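Side-chain contacts in nicotinate-nucleotide--dimethylbenzimidazole phosphoribosyltransferase (Thermus thermophilus HB8, PDB 1WX1), which probably catalyses transfer of the phosphoribosyl group of nicotinate mononucleotide to 5,6-dimethylbenzimidazole, giving alpha-ribazole 5'-phosphate and nicotinate on the route to cobalamin: residues A[51-56]-A[73-78]; A[84-89]-A[94-99]; A[176-181]-A[219-224]. All coordinates share one frame; numbering follows the deposited sequence.

Interaction 1: residues A[51-56]-A[73-78]; sequences VAAADH and QMVLNF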
ATOM      1  N   VAL A  51       8.860  18.308   4.351  1.00 12.09           N
ATOM      2  CA  VAL A  51       7.559  18.929   4.546  1.00 14.47           C
ATOM      3  C   VAL A  51       7.734  20.440   4.547  1.00 13.30           C
ATOM      4  O   VAL A  51       8.345  20.993   5.458  1.00 14.17           O
ATOM      5  CB  VAL A  51       6.937  18.489   5.890  1.00 15.51           C
ATOM      6  CG1 VAL A  51       5.523  19.057   6.028  1.00 15.89           C
ATOM      7  CG2 VAL A  51       6.928  16.967   5.984  1.00 15.60           C
ATOM      8  N   ALA A  52       7.210  21.097   3.516  1.00 13.17           N
ATOM      9  CA  ALA A  52       7.308  22.548   3.389  1.00 13.11           C
ATOM     10  C   ALA A  52       6.090  23.196   4.044  1.00 14.53           C
ATOM     11  O   ALA A  52       4.958  22.770   3.819  1.00 14.12           O
ATOM     12  CB  ALA A  52       7.391  22.936   1.915  1.00 14.20           C
ATOM     13  N   ALA A  53       6.324  24.232   4.846  1.00 12.51           N
ATOM     14  CA  ALA A  53       5.237  24.898   5.547  1.00 13.94           C
ATOM     15  C   ALA A  53       5.229  26.406   5.360  1.00 14.08           C
ATOM     16  O   ALA A  53       6.276  27.049   5.333  1.00 13.72           O
ATOM     17  CB  ALA A  53       5.308  24.570   7.041  1.00 14.27           C
ATOM     18  N   ALA A  54       4.028  26.961   5.243  1.00 14.01           N
ATOM     19  CA  ALA A  54       3.850  28.395   5.086  1.00 15.19           C
ATOM     20  C   ALA A  54       2.378  28.721   5.283  1.00 15.89           C
ATOM     21  O   ALA A  54       1.513  27.862   5.101  1.00 15.49           O
ATOM     22  CB  ALA A  54       4.305  28.842   3.695  1.00 13.67           C
ATOM     23  N   ASP A  55       2.096  29.962   5.657  1.00 16.50           N
ATOM     24  CA  ASP A  55       0.723  30.381   5.856  1.00 16.35           C
ATOM     25  C   ASP A  55       0.160  31.083   4.636  1.00 16.45           C
ATOM     26  O   ASP A  55       0.906  31.496   3.746  1.00 16.83           O
ATOM     27  CB  ASP A  55       0.613  31.240   7.111  1.00 15.59           C
ATOM     28  CG  ASP A  55       0.512  30.390   8.362  1.00 17.52           C
ATOM     29  OD1 ASP A  55       1.371  30.514   9.262  1.00 16.87           O
ATOM     30  OD2 ASP A  55      -0.434  29.576   8.430  1.00 16.32           O
ATOM     31  N   HIS A  56      -1.163  31.204   4.602  1.00 16.12           N
ATOM     32  CA  HIS A  56      -1.867  31.791   3.468  1.00 17.08           C
ATOM     33  C   HIS A  56      -2.818  32.923   3.852  1.00 16.81           C
ATOM     34  O   HIS A  56      -3.647  32.767   4.748  1.00 16.23           O
ATOM     35  CB  HIS A  56      -2.661  30.687   2.764  1.00 14.66           C
ATOM     36  CG  HIS A  56      -1.815  29.557   2.273  1.00 17.51           C
ATOM     37  ND1 HIS A  56      -1.462  29.408   0.948  1.00 18.70           N
ATOM     38  CD2 HIS A  56      -1.217  28.534   2.933  1.00 17.97           C
ATOM     39  CE1 HIS A  56      -0.686  28.350   0.813  1.00 20.19           C
ATOM     40  NE2 HIS A  56      -0.522  27.801   2.006  1.00 18.94           N
ATOM     41  N   GLN A  73       1.706  25.560  14.849  1.00 16.59           N
ATOM     42  CA  GLN A  73       1.566  24.552  15.891  1.00 17.19           C
ATOM     43  C   GLN A  73       1.857  23.163  15.332  1.00 16.99           C
ATOM     44  O   GLN A  73       2.467  22.336  16.002  1.00 17.10           O
ATOM     45  CB  GLN A  73       0.158  24.600  16.479  1.00 17.64           C
ATOM     46  CG  GLN A  73      -0.213  25.962  17.048  1.00 20.58           C
ATOM     47  CD  GLN A  73      -1.656  26.025  17.481  1.00 20.25           C
ATOM     48  OE1 GLN A  73      -2.515  25.359  16.904  1.00 21.53           O
ATOM     49  NE2 GLN A  73      -1.938  26.842  18.492  1.00 23.56           N
ATOM     50  N   MET A  74       1.438  22.908  14.096  1.00 15.72           N
ATOM     51  CA  MET A  74       1.691  21.607  13.493  1.00 16.38           C
ATOM     52  C   MET A  74       3.168  21.436  13.175  1.00 16.39           C
ATOM     53  O   MET A  74       3.691  20.329  13.256  1.00 15.35           O
ATOM     54  CB  MET A  74       0.833  21.412  12.239  1.00 15.60           C
ATOM     55  CG  MET A  74      -0.599  21.007  12.561  1.00 17.53           C
ATOM     56  SD  MET A  74      -0.677  19.449  13.499  1.00 20.48           S
ATOM     57  CE  MET A  74       0.048  18.302  12.305  1.00 20.61           C
ATOM     58  N   VAL A  75       3.847  22.526  12.817  1.00 16.82           N
ATOM     59  CA  VAL A  75       5.277  22.435  12.550  1.00 16.77           C
ATOM     60  C   VAL A  75       5.960  21.991  13.839  1.00 17.08           C
ATOM     61  O   VAL A  75       6.827  21.120  13.828  1.00 16.15           O
ATOM     62  CB  VAL A  75       5.875  23.785  12.100  1.00 16.76           C
ATOM     63  CG1 VAL A  75       7.404  23.732  12.185  1.00 16.53           C
ATOM     64  CG2 VAL A  75       5.458  24.072  10.660  1.00 16.36           C
ATOM     65  N   LEU A  76       5.561  22.592  14.956  1.00 16.59           N
ATOM     66  CA  LEU A  76       6.135  22.220  16.242  1.00 17.82           C
ATOM     67  C   LEU A  76       5.817  20.749  16.518  1.00 16.59           C
ATOM     68  O   LEU A  76       6.648  20.019  17.047  1.00 18.85           O
ATOM     69  CB  LEU A  76       5.568  23.108  17.352  1.00 17.45           C
ATOM     70  CG  LEU A  76       6.037  24.566  17.292  1.00 17.79           C
ATOM     71  CD1 LEU A  76       5.308  25.383  18.354  1.00 20.86           C
ATOM     72  CD2 LEU A  76       7.542  24.635  17.505  1.00 18.61           C
ATOM     73  N   ASN A  77       4.613  20.322  16.143  1.00 16.40           N
ATOM     74  CA  ASN A  77       4.190  18.935  16.336  1.00 17.86           C
ATOM     75  C   ASN A  77       5.140  18.033  15.539  1.00 18.14           C
ATOM     76  O   ASN A  77       5.565  16.987  16.034  1.00 18.68           O
ATOM     77  CB  ASN A  77       2.741  18.757  15.847  1.00 18.37           C
ATOM     78  CG  ASN A  77       2.076  17.485  16.382  1.00 20.99           C
ATOM     79  OD1 ASN A  77       1.010  17.080  15.897  1.00 23.51           O
ATOM     80  ND2 ASN A  77       2.686  16.865  17.384  1.00 15.65           N
ATOM     81  N   PHE A  78       5.471  18.445  14.311  1.00 17.29           N
ATOM     82  CA  PHE A  78       6.395  17.685  13.456  1.00 16.99           C
ATOM     83  C   PHE A  78       7.740  17.532  14.158  1.00 18.88           C
ATOM     84  O   PHE A  78       8.318  16.448  14.182  1.00 18.37           O
ATOM     85  CB  PHE A  78       6.667  18.405  12.123  1.00 16.52           C
ATOM     86  CG  PHE A  78       5.471  18.529  11.215  1.00 16.35           C
ATOM     87  CD1 PHE A  78       5.404  19.569  10.285  1.00 17.79           C
ATOM     88  CD2 PHE A  78       4.410  17.632  11.296  1.00 17.11           C
ATOM     89  CE1 PHE A  78       4.299  19.710   9.444  1.00 16.81           C
ATOM     90  CE2 PHE A  78       3.302  17.763  10.458  1.00 18.58           C
ATOM     91  CZ  PHE A  78       3.245  18.811   9.538  1.00 17.28           C
TER

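Interaction 2: residues A[84-89]-A[94-99]; sequences AINQFA and CAVYVL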
ATOM      1  N   ALA A  84       0.984  12.750  12.050  1.00 16.00           N
ATOM      2  CA  ALA A  84       0.792  11.536  11.269  1.00 17.49           C
ATOM      3  C   ALA A  84       2.042  11.233  10.448  1.00 17.20           C
ATOM      4  O   ALA A  84       2.492  10.084  10.380  1.00 18.07           O
ATOM      5  CB  ALA A  84      -0.420  11.693  10.345  1.00 17.75           C
ATOM      6  N   ILE A  85       2.613  12.263   9.834  1.00 15.93           N
ATOM      7  CA  ILE A  85       3.799  12.068   9.010  1.00 17.39           C
ATOM      8  C   ILE A  85       4.956  11.445   9.793  1.00 16.46           C
ATOM      9  O   ILE A  85       5.669  10.590   9.269  1.00 16.93           O
ATOM     10  CB  ILE A  85       4.263  13.400   8.345  1.00 17.29           C
ATOM     11  CG1 ILE A  85       5.377  13.108   7.334  1.00 18.04           C
ATOM     12  CG2 ILE A  85       4.742  14.392   9.397  1.00 16.53           C
ATOM     13  CD1 ILE A  85       4.950  12.172   6.215  1.00 20.07           C
ATOM     14  N   ASN A  86       5.146  11.853  11.045  1.00 16.34           N
ATOM     15  CA  ASN A  86       6.223  11.279  11.842  1.00 16.71           C
ATOM     16  C   ASN A  86       5.992   9.790  12.066  1.00 17.18           C
ATOM     17  O   ASN A  86       6.932   8.994  12.017  1.00 17.88           O
ATOM     18  CB  ASN A  86       6.331  11.949  13.215  1.00 18.11           C
ATOM     19  CG  ASN A  86       6.596  13.430  13.122  1.00 20.16           C
ATOM     20  OD1 ASN A  86       5.681  14.236  13.257  1.00 18.80           O
ATOM     21  ND2 ASN A  86       7.853  13.798  12.878  1.00 18.64           N
ATOM     22  N   GLN A  87       4.740   9.421  12.326  1.00 15.72           N
ATOM     23  CA  GLN A  87       4.389   8.028  12.580  1.00 18.76           C
ATOM     24  C   GLN A  87       4.565   7.153  11.345  1.00 18.35           C
ATOM     25  O   GLN A  87       5.093   6.041  11.431  1.00 18.91           O
ATOM     26  CB  GLN A  87       2.946   7.929  13.082  1.00 18.23           C
ATOM     27  CG  GLN A  87       2.677   8.694  14.372  1.00 20.46           C
ATOM     28  CD  GLN A  87       3.743   8.463  15.433  1.00 22.92           C
ATOM     29  OE1 GLN A  87       4.140   7.329  15.699  1.00 22.40           O
ATOM     30  NE2 GLN A  87       4.209   9.546  16.048  1.00 26.63           N
ATOM     31  N   PHE A  88       4.123   7.652  10.197  1.00 16.98           N
ATOM     32  CA  PHE A  88       4.246   6.897   8.958  1.00 16.97           C
ATOM     33  C   PHE A  88       5.705   6.782   8.531  1.00 16.52           C
ATOM     34  O   PHE A  88       6.131   5.742   8.033  1.00 16.02           O
ATOM     35  CB  PHE A  88       3.416   7.557   7.849  1.00 17.17           C
ATOM     36  CG  PHE A  88       1.923   7.483   8.077  1.00 17.20           C
ATOM     37  CD1 PHE A  88       1.393   6.696   9.102  1.00 19.38           C
ATOM     38  CD2 PHE A  88       1.046   8.178   7.250  1.00 17.38           C
ATOM     39  CE1 PHE A  88       0.013   6.603   9.301  1.00 18.05           C
ATOM     40  CE2 PHE A  88      -0.337   8.093   7.440  1.00 19.86           C
ATOM     41  CZ  PHE A  88      -0.852   7.299   8.470  1.00 19.15           C
ATOM     42  N   ALA A  89       6.473   7.847   8.737  1.00 16.37           N
ATOM     43  CA  ALA A  89       7.883   7.840   8.371  1.00 16.56           C
ATOM     44  C   ALA A  89       8.628   6.786   9.184  1.00 17.70           C
ATOM     45  O   ALA A  89       9.555   6.143   8.690  1.00 17.51           O
ATOM     46  CB  ALA A  89       8.492   9.215   8.604  1.00 16.99           C
ATOM     47  N   CYS A  94      11.898   6.380   6.606  1.00 16.88           N
ATOM     48  CA  CYS A  94      11.962   7.628   5.880  1.00 17.12           C
ATOM     49  C   CYS A  94      12.316   8.765   6.830  1.00 16.41           C
ATOM     50  O   CYS A  94      11.668   8.939   7.860  1.00 14.55           O
ATOM     51  CB  CYS A  94      10.597   7.884   5.234  1.00 17.92           C
ATOM     52  SG  CYS A  94      10.440   9.415   4.308  1.00 19.73           S
ATOM     53  N   ALA A  95      13.347   9.528   6.482  1.00 16.96           N
ATOM     54  CA  ALA A  95      13.771  10.664   7.290  1.00 15.97           C
ATOM     55  C   ALA A  95      12.764  11.795   7.092  1.00 16.94           C
ATOM     56  O   ALA A  95      12.202  11.952   6.010  1.00 16.22           O
ATOM     57  CB  ALA A  95      15.169  11.124   6.857  1.00 17.14           C
ATOM     58  N   VAL A  96      12.531  12.579   8.139  1.00 16.36           N
ATOM     59  CA  VAL A  96      11.597  13.689   8.044  1.00 16.51           C
ATOM     60  C   VAL A  96      12.322  15.013   8.218  1.00 18.01           C
ATOM     61  O   VAL A  96      13.029  15.218   9.200  1.00 18.12           O
ATOM     62  CB  VAL A  96      10.480  13.602   9.118  1.00 16.45           C
ATOM     63  CG1 VAL A  96       9.581  14.835   9.036  1.00 18.53           C
ATOM     64  CG2 VAL A  96       9.648  12.339   8.916  1.00 17.10           C
ATOM     65  N   TYR A  97      12.168  15.901   7.244  1.00 16.55           N
ATOM     66  CA  TYR A  97      12.773  17.227   7.314  1.00 15.99           C
ATOM     67  C   TYR A  97      11.645  18.229   7.187  1.00 16.59           C
ATOM     68  O   TYR A  97      10.692  17.998   6.441  1.00 17.62           O
ATOM     69  CB  TYR A  97      13.765  17.460   6.171  1.00 17.62           C
ATOM     70  CG  TYR A  97      14.931  16.503   6.142  1.00 19.77           C
ATOM     71  CD1 TYR A  97      14.836  15.278   5.483  1.00 18.59           C
ATOM     72  CD2 TYR A  97      16.131  16.822   6.776  1.00 20.96           C
ATOM     73  CE1 TYR A  97      15.908  14.391   5.456  1.00 21.61           C
ATOM     74  CE2 TYR A  97      17.212  15.942   6.756  1.00 23.32           C
ATOM     75  CZ  TYR A  97      17.093  14.731   6.094  1.00 23.44           C
ATOM     76  OH  TYR A  97      18.152  13.862   6.075  1.00 24.51           O
ATOM     77  N   VAL A  98      11.744  19.338   7.913  1.00 15.52           N
ATOM     78  CA  VAL A  98      10.723  20.377   7.853  1.00 14.15           C
ATOM     79  C   VAL A  98      11.366  21.655   7.323  1.00 14.46           C
ATOM     80  O   VAL A  98      12.483  22.000   7.698  1.00 14.38           O
ATOM     81  CB  VAL A  98      10.116  20.658   9.250  1.00 14.47           C
ATOM     82  CG1 VAL A  98       9.014  21.708   9.138  1.00 15.35           C
ATOM     83  CG2 VAL A  98       9.543  19.369   9.834  1.00 16.04           C
ATOM     84  N   LEU A  99      10.656  22.344   6.438  1.00 13.27           N
ATOM     85  CA  LEU A  99      11.155  23.576   5.854  1.00 13.57           C
ATOM     86  C   LEU A  99      10.146  24.696   6.062  1.00 13.88           C
ATOM     87  O   LEU A  99       9.001  24.600   5.621  1.00 14.01           O
ATOM     88  CB  LEU A  99      11.400  23.383   4.353  1.00 13.45           C
ATOM     89  CG  LEU A  99      11.627  24.641   3.505  1.00 14.95           C
ATOM     90  CD1 LEU A  99      12.959  25.279   3.875  1.00 13.90           C
ATOM     91  CD2 LEU A  99      11.615  24.273   2.017  1.00 13.16           C
TER

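Interaction 3: residues A[176-181]-A[219-224]; sequences AALLGL and LEVAAE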
ATOM      1  N   ALA A 176      -5.448  25.191 -11.398  1.00 21.18           N
ATOM      2  CA  ALA A 176      -6.317  25.726 -12.439  1.00 21.96           C
ATOM      3  C   ALA A 176      -5.521  26.592 -13.415  1.00 22.04           C
ATOM      4  O   ALA A 176      -5.685  26.482 -14.633  1.00 23.06           O
ATOM      5  CB  ALA A 176      -7.454  26.539 -11.809  1.00 20.69           C
ATOM      6  N   ALA A 177      -4.646  27.437 -12.882  1.00 20.99           N
ATOM      7  CA  ALA A 177      -3.839  28.321 -13.709  1.00 22.20           C
ATOM      8  C   ALA A 177      -2.875  27.566 -14.628  1.00 24.72           C
ATOM      9  O   ALA A 177      -2.779  27.867 -15.819  1.00 22.47           O
ATOM     10  CB  ALA A 177      -3.067  29.300 -12.827  1.00 20.18           C
ATOM     11  N   LEU A 178      -2.167  26.585 -14.075  1.00 23.27           N
ATOM     12  CA  LEU A 178      -1.212  25.802 -14.854  1.00 24.22           C
ATOM     13  C   LEU A 178      -1.865  24.869 -15.867  1.00 25.35           C
ATOM     14  O   LEU A 178      -1.328  24.659 -16.951  1.00 28.03           O
ATOM     15  CB  LEU A 178      -0.324  24.969 -13.925  1.00 21.86           C
ATOM     16  CG  LEU A 178       0.519  25.737 -12.907  1.00 22.34           C
ATOM     17  CD1 LEU A 178       1.361  24.756 -12.097  1.00 21.89           C
ATOM     18  CD2 LEU A 178       1.407  26.726 -13.630  1.00 24.29           C
ATOM     19  N   LEU A 179      -3.013  24.302 -15.512  1.00 26.45           N
ATOM     20  CA  LEU A 179      -3.701  23.375 -16.402  1.00 28.95           C
ATOM     21  C   LEU A 179      -4.831  24.015 -17.207  1.00 31.76           C
ATOM     22  O   LEU A 179      -5.414  23.371 -18.079  1.00 32.87           O
ATOM     23  CB  LEU A 179      -4.258  22.203 -15.600  1.00 26.52           C
ATOM     24  CG  LEU A 179      -3.246  21.404 -14.776  1.00 26.35           C
ATOM     25  CD1 LEU A 179      -3.955  20.239 -14.127  1.00 25.89           C
ATOM     26  CD2 LEU A 179      -2.109  20.905 -15.659  1.00 25.36           C
ATOM     27  N   GLY A 180      -5.137  25.274 -16.912  1.00 31.76           N
ATOM     28  CA  GLY A 180      -6.200  25.963 -17.626  1.00 33.82           C
ATOM     29  C   GLY A 180      -7.574  25.403 -17.316  1.00 34.87           C
ATOM     30  O   GLY A 180      -8.448  25.363 -18.181  1.00 36.79           O
ATOM     31  N   LEU A 181      -7.768  24.966 -16.078  1.00 34.70           N
ATOM     32  CA  LEU A 181      -9.045  24.410 -15.653  1.00 35.29           C
ATOM     33  C   LEU A 181      -9.886  25.458 -14.931  1.00 36.71           C
ATOM     34  O   LEU A 181      -9.362  26.458 -14.441  1.00 36.98           O
ATOM     35  CB  LEU A 181      -8.816  23.218 -14.722  1.00 36.34           C
ATOM     36  CG  LEU A 181      -8.140  21.990 -15.333  1.00 36.61           C
ATOM     37  CD1 LEU A 181      -7.875  20.954 -14.253  1.00 35.75           C
ATOM     38  CD2 LEU A 181      -9.034  21.414 -16.427  1.00 38.34           C
ATOM     39  N   LEU A 219       6.818  30.662 -12.849  1.00 27.04           N
ATOM     40  CA  LEU A 219       7.142  31.225 -11.544  1.00 29.69           C
ATOM     41  C   LEU A 219       6.300  32.473 -11.291  1.00 28.40           C
ATOM     42  O   LEU A 219       5.866  32.724 -10.167  1.00 26.74           O
ATOM     43  CB  LEU A 219       8.627  31.584 -11.466  1.00 32.76           C
ATOM     44  CG  LEU A 219       9.174  31.822 -10.055  1.00 34.90           C
ATOM     45  CD1 LEU A 219       8.990  30.559  -9.219  1.00 37.67           C
ATOM     46  CD2 LEU A 219      10.647  32.199 -10.128  1.00 36.60           C
ATOM     47  N   GLU A 220       6.073  33.255 -12.342  1.00 25.96           N
ATOM     48  CA  GLU A 220       5.271  34.466 -12.214  1.00 25.92           C
ATOM     49  C   GLU A 220       3.827  34.098 -11.909  1.00 23.01           C
ATOM     50  O   GLU A 220       3.153  34.776 -11.139  1.00 22.70           O
ATOM     51  CB  GLU A 220       5.338  35.293 -13.496  1.00 27.58           C
ATOM     52  CG  GLU A 220       6.713  35.863 -13.778  1.00 33.96           C
ATOM     53  CD  GLU A 220       6.747  36.707 -15.036  1.00 37.65           C
ATOM     54  OE1 GLU A 220       6.458  36.169 -16.127  1.00 40.22           O
ATOM     55  OE2 GLU A 220       7.063  37.911 -14.931  1.00 40.60           O
ATOM     56  N   VAL A 221       3.354  33.020 -12.521  1.00 21.36           N
ATOM     57  CA  VAL A 221       1.996  32.552 -12.299  1.00 18.99           C
ATOM     58  C   VAL A 221       1.836  32.087 -10.850  1.00 19.26           C
ATOM     59  O   VAL A 221       0.883  32.465 -10.167  1.00 17.03           O
ATOM     60  CB  VAL A 221       1.652  31.381 -13.256  1.00 20.09           C
ATOM     61  CG1 VAL A 221       0.352  30.719 -12.832  1.00 21.36           C
ATOM     62  CG2 VAL A 221       1.537  31.901 -14.691  1.00 25.33           C
ATOM     63  N   ALA A 222       2.776  31.272 -10.383  1.00 18.23           N
ATOM     64  CA  ALA A 222       2.736  30.759  -9.013  1.00 18.35           C
ATOM     65  C   ALA A 222       2.763  31.889  -7.986  1.00 18.19           C
ATOM     66  O   ALA A 222       2.061  31.845  -6.976  1.00 18.03           O
ATOM     67  CB  ALA A 222       3.909  29.817  -8.779  1.00 18.14           C
ATOM     68  N   ALA A 223       3.586  32.897  -8.244  1.00 17.34           N
ATOM     69  CA  ALA A 223       3.699  34.033  -7.343  1.00 18.02           C
ATOM     70  C   ALA A 223       2.356  34.744  -7.236  1.00 17.97           C
ATOM     71  O   ALA A 223       1.932  35.157  -6.159  1.00 18.01           O
ATOM     72  CB  ALA A 223       4.767  35.004  -7.859  1.00 18.46           C
ATOM     73  N   GLU A 224       1.684  34.875  -8.369  1.00 19.16           N
ATOM     74  CA  GLU A 224       0.401  35.553  -8.417  1.00 21.24           C
ATOM     75  C   GLU A 224      -0.740  34.834  -7.705  1.00 20.65           C
ATOM     76  O   GLU A 224      -1.525  35.461  -6.996  1.00 20.08           O
ATOM     77  CB  GLU A 224      -0.001  35.789  -9.876  1.00 22.57           C
ATOM     78  CG  GLU A 224      -1.260  36.613 -10.042  1.00 26.75           C
ATOM     79  CD  GLU A 224      -1.011  38.092  -9.856  1.00 27.21           C
ATOM     80  OE1 GLU A 224      -1.921  38.792  -9.365  1.00 29.18           O
ATOM     81  OE2 GLU A 224       0.091  38.557 -10.214  1.00 31.08           O
TER

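Interaction 1: residues A[51-56]-A[73-78]
Val51 and Phe78 make one of the two apolar touches that lay helix 70-79 against strand 47-54; Ala53 and Val75 make the other. In the first, CG1 of Val51 lies 3.7 Å from CE1 of Phe78, with the neighbouring ring atom CZ a little farther off. The methyl meets the ring obliquely, and the two side chains cross at about a right angle. CG1 stands anti to the backbone N of Val51 (chi1 -175°), which carries this branch over to the helix. Phe78 reaches back with CG anti to its carbonyl carbon (chi1 -66°), and one face of its ring, near the rim, lies over the carbonyl oxygen of Met74, the same oxygen that accepts the Phe78 amide in the helix. The Phe78 side chain is also about 4 Å from that of Glu304, the predicted proton acceptor.

The second touch is methyl on methyl. CB of Ala53 sits 3.7 Å from CG2 of Val75, the branch beside the Val75 backbone N. This is also where the two backbones come nearest, 7.4 Å between the CA atoms of Ala53 and Val75.

Just past the strand end, Asp55 is hydrogen-bonded to Thr71 OG1 and to Val104 N.

The contact is that of a helix packed on an inner strand of a parallel alpha/beta sheet, strand 47-54 having strands 94-100 and 157-163 as its neighbours. Met163 packs against Ala53, Met74 and Phe78, lining the same seam. Ala52 and Ala54 turn to the opposite side of the strand, where helix 228-242 covers them, and the outer side of helix 70-79 meets the second subunit, with Asn77 OD1 hydrogen-bonded to Thr17 OG1 of that chain.

Interaction 2: residues A[84-89]-A[94-99]
CB of Ala89 packs on the first residues of strand 94-100, against the Cys94 carbonyl and the Val96 side chain. It comes to 3.3 Å from Val96 CG2, tighter than usual for two carbons, and equally near the carbonyl oxygen of Cys94. Val96 holds CG1 anti to its backbone N (chi1 176°), which leaves CG2 beside that N and directed at the alanine methyl. The other branch, CG1, faces Asn86, 4.3 Å from ND2.

Asn86 starts out alongside the strand, but with CG anti to its carbonyl carbon (chi1 -60°) its amide swings closer to Val96. The amide end is held from outside the two segments: ND2 donates to Phe78 O on helix 70-79, and OD1 accepts from Ala83 N in the turn just before its own helix, two bonds that fix the rotation of the amide. Cys94 turns CB to Ala89, 4.2 Å between the two CB atoms, while SG stands anti to the backbone N; the Cys94 side chain also packs on Met312 of helix 306-321.

A backbone hydrogen bond from Cys94 N to Ala89 O, 3.1 Å long, joins the last turn of the helix to the first strand residue.

At its start, helix 84-91 borders the predicted proton acceptor: Ile85 N is hydrogen-bonded to Glu304 OE1. Helix and strand run nearly antiparallel, at 156° with their axes 8.3 Å apart. A helix turning straight back into a parallel strand in this way is the alpha-beta half of a beta-alpha-beta crossover, here leading from strand 47-54 to strand 94-100 by way of helices 70-79 and 84-91.

Interaction 3: residues A[176-181]-A[219-224]
Val221 lays its CG1 methyl over CB of Ala177 at 3.7 Å, the closer of two touches in a small helix-helix contact at the surface of this alpha/beta enzyme. Helix 167-179 supplies Ala177 and Leu178 from its last turn; helix 218-225 supplies Val221. The alanine methyl points toward the other helix, and the backbones are nearest at these same residues, with 7.3 Å between the CA atoms of Ala177 and Val221.

Leu178 sets off along the flank of its helix; with CD1 continuing the line of the chain (chi2 -179°), CD2 branches off toward the valine. CD2 of Leu178 lies 4.2 Å from Val221 CG1. On the valine, CG1, anti to the backbone N (chi1 169°), is the branch that meets both partners.

The surroundings are also largely apolar. Leu209 of helix 195-210 and Leu212 pack on Ala177, Met216 on Val221, and helix 252-264 brings Leu259 and Leu260 against Leu178. Glu224 turns to a salt bridge with Arg211.

Gly180 is the first residue past helix 167-179, and its positive phi (68°) turns the chain away; Leu181 N then hydrogen-bonds back to Ala176 O at 3.0 Å, the 6-to-1 bond of a Schellman-type C-cap.

Interactions 1 and 2 form one continuous region, their centres 12 Å apart. Their strands are neighbours in the sheet, where probable hydrogen bonds join Val51 N to Tyr97 O and Ala53 N to Leu99 O, each at 2.8 Å. Their helices follow each other in the chain, and Phe78 CD2 packs on Ile85 CG2 at 3.8 Å. The side chains of Phe78 and Ile85 each lie about 4 Å from that of Glu304, the predicted proton acceptor, and both contacts reach the second subunit. Interaction 3 stands apart, its centre 23 Å from that of interaction 1 and 29 Å from that of interaction 2, away from the active site.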